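PDB 4XJW: sialidase B from Streptococcus pneumoniae serotype 4, which cleaves alpha-linked terminal sialic acid residues from oligosaccharides, glycoproteins and glycolipids, and also acts as an intramolecular trans-sialidase. Local coordinates for residues K175-D179 with Q180-T184. The protein carries 1 engineered substitution. Sequence-based numbering, arbitrary orientation.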
ATOM      1  N   LYS A 175     -11.132  31.721 -11.632  1.00 17.06           N
ATOM      2  CA  LYS A 175     -10.562  31.845 -10.310  1.00 17.75           C
ATOM      3  C   LYS A 175      -9.826  30.544 -10.003  1.00 18.34           C
ATOM      4  O   LYS A 175     -10.174  29.490 -10.537  1.00 19.05           O
ATOM      5  CB  LYS A 175     -11.691  32.056  -9.302  1.00 20.74           C
ATOM      6  CG  LYS A 175     -11.256  32.260  -7.858  1.00 27.36           C
ATOM      7  CD  LYS A 175     -12.475  32.390  -6.949  1.00 30.95           C
ATOM      8  CE  LYS A 175     -12.084  32.294  -5.484  1.00 34.13           C
ATOM      9  NZ  LYS A 175     -13.282  32.213  -4.593  1.00 44.43           N
ATOM     10  N   ALA A 176      -8.793  30.630  -9.174  1.00 19.14           N
ATOM     11  CA  ALA A 176      -8.186  29.438  -8.585  1.00 16.88           C
ATOM     12  C   ALA A 176      -8.947  29.144  -7.309  1.00 22.98           C
ATOM     13  O   ALA A 176      -8.755  29.830  -6.299  1.00 22.53           O
ATOM     14  CB  ALA A 176      -6.725  29.686  -8.282  1.00 20.46           C
ATOM     15  N   ILE A 177      -9.832  28.150  -7.340  1.00 20.50           N
ATOM     16  CA  ILE A 177     -10.609  27.843  -6.141  1.00 22.52           C
ATOM     17  C   ILE A 177      -9.736  27.193  -5.067  1.00 19.85           C
ATOM     18  O   ILE A 177      -8.792  26.454  -5.372  1.00 23.74           O
ATOM     19  CB  ILE A 177     -11.866  26.980  -6.423  1.00 28.42           C
ATOM     20  CG1 ILE A 177     -11.495  25.548  -6.803  1.00 25.93           C
ATOM     21  CG2 ILE A 177     -12.765  27.645  -7.477  1.00 28.10           C
ATOM     22  CD1 ILE A 177     -12.697  24.617  -6.840  1.00 25.99           C
ATOM     23  N   SER A 178     -10.053  27.484  -3.811  1.00 24.33           N
ATOM     24  CA  SER A 178      -9.265  27.011  -2.681  1.00 28.17           C
ATOM     25  C   SER A 178      -9.420  25.516  -2.471  1.00 24.16           C
ATOM     26  O   SER A 178     -10.383  24.906  -2.943  1.00 24.76           O
ATOM     27  CB  SER A 178      -9.697  27.720  -1.401  1.00 26.01           C
ATOM     28  OG  SER A 178     -11.011  27.331  -1.039  1.00 27.05           O
ATOM     29  N   ASP A 179      -8.465  24.934  -1.750  1.00 25.23           N
ATOM     30  CA  ASP A 179      -8.532  23.528  -1.369  1.00 25.74           C
ATOM     31  C   ASP A 179      -9.849  23.238  -0.642  1.00 27.08           C
ATOM     32  O   ASP A 179     -10.489  22.215  -0.891  1.00 21.40           O
ATOM     33  CB  ASP A 179      -7.335  23.165  -0.488  1.00 25.47           C
ATOM     34  CG  ASP A 179      -7.140  21.664  -0.351  1.00 27.08           C
ATOM     35  OD1 ASP A 179      -6.672  21.035  -1.326  1.00 25.20           O
ATOM     36  OD2 ASP A 179      -7.447  21.121   0.730  1.00 30.28           O
ATOM     37  N   GLN A 180     -10.252  24.153   0.235  1.00 25.97           N
ATOM     38  CA  GLN A 180     -11.531  24.051   0.936  1.00 26.09           C
ATOM     39  C   GLN A 180     -12.692  23.969  -0.050  1.00 25.79           C
ATOM     40  O   GLN A 180     -13.561  23.097   0.064  1.00 25.94           O
ATOM     41  CB  GLN A 180     -11.724  25.253   1.867  1.00 33.91           C
ATOM     42  CG  GLN A 180     -13.055  25.264   2.611  1.00 32.50           C
ATOM     43  CD  GLN A 180     -13.062  26.228   3.789  1.00 49.46           C
ATOM     44  OE1 GLN A 180     -12.064  26.892   4.073  1.00 50.49           O
ATOM     45  NE2 GLN A 180     -14.193  26.302   4.486  1.00 54.82           N
ATOM     46  N   GLU A 181     -12.702  24.872  -1.027  1.00 24.12           N
ATOM     47  CA  GLU A 181     -13.747  24.858  -2.046  1.00 24.10           C
ATOM     48  C   GLU A 181     -13.750  23.536  -2.811  1.00 21.63           C
ATOM     49  O   GLU A 181     -14.809  22.934  -3.006  1.00 22.46           O
ATOM     50  CB  GLU A 181     -13.609  26.048  -3.004  1.00 27.06           C
ATOM     51  CG  GLU A 181     -14.166  27.367  -2.459  1.00 30.97           C
ATOM     52  CD  GLU A 181     -13.876  28.547  -3.376  1.00 37.17           C
ATOM     53  OE1 GLU A 181     -12.687  28.821  -3.635  1.00 29.15           O
ATOM     54  OE2 GLU A 181     -14.837  29.193  -3.835  1.00 41.14           O
ATOM     55  N   VAL A 182     -12.565  23.082  -3.221  1.00 20.98           N
ATOM     56  CA  VAL A 182     -12.430  21.811  -3.931  1.00 22.15           C
ATOM     57  C   VAL A 182     -13.092  20.668  -3.162  1.00 20.73           C
ATOM     58  O   VAL A 182     -13.772  19.829  -3.748  1.00 19.05           O
ATOM     59  CB  VAL A 182     -10.942  21.461  -4.190  1.00 18.92           C
ATOM     60  CG1 VAL A 182     -10.813  20.089  -4.836  1.00 18.79           C
ATOM     61  CG2 VAL A 182     -10.282  22.526  -5.058  1.00 19.95           C
ATOM     62  N   SER A 183     -12.920  20.651  -1.844  1.00 24.07           N
ATOM     63  CA  SER A 183     -13.458  19.553  -1.039  1.00 26.56           C
ATOM     64  C   SER A 183     -14.987  19.534  -0.977  1.00 23.95           C
ATOM     65  O   SER A 183     -15.570  18.549  -0.523  1.00 25.85           O
ATOM     66  CB  SER A 183     -12.864  19.554   0.373  1.00 27.98           C
ATOM     67  OG  SER A 183     -13.377  20.624   1.145  1.00 35.54           O
ATOM     68  N   THR A 184     -15.634  20.603  -1.436  1.00 23.68           N
ATOM     69  CA  THR A 184     -17.098  20.673  -1.442  1.00 25.85           C
ATOM     70  C   THR A 184     -17.709  20.180  -2.750  1.00 28.19           C
ATOM     71  O   THR A 184     -18.928  20.045  -2.858  1.00 24.14           O
ATOM     72  CB  THR A 184     -17.599  22.113  -1.209  1.00 25.27           C
ATOM     73  OG1 THR A 184     -17.405  22.892  -2.398  1.00 22.52           O
ATOM     74  CG2 THR A 184     -16.870  22.751  -0.044  1.00 29.17           C
TER
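A capping box between S178 and E181 starts the short helix 179-182, which follows strand 166-173 on the surface of the concanavalin-like N-terminal domain. Two reciprocal, nearly straight bonds define it. E181 N donates to S178 OG at 3.0 Å, and S178 N donates to E181 OE1, also at 3.0 Å. The second bond reaches OE1 on its anti side, 17° out of the carboxylate plane. S178 OG lies between its own backbone N and carbonyl carbon (chi1 68°), which points it forward to the N-H of E181 in the first turn; E181, extended beyond CG, carries its carboxylate back past S178 to the peptide N-H ahead of the helix. S178 OG also makes a weak bond of 3.4 Å to E181 OE1. The other carboxylate oxygen, OE2, forms a long salt bridge of 3.5 Å with NZ of K175, whose extended side chain crosses that of E181 at about a right angle. On the apolar side, I177 CD1 meets V182 CG2 at 3.7 Å. V182 N donates to S178 O at 2.9 Å, the first i to i+4 bond of the helix. D179 OD1 is hydrogen-bonded to Y122 OH, and T33 OG1 to K175 O and I177 N. E181 thus caps a backbone N-H with one oxygen and meets a lysine with the other, which probably favours its ionised form; the N-terminal end of this very short helix may add a little.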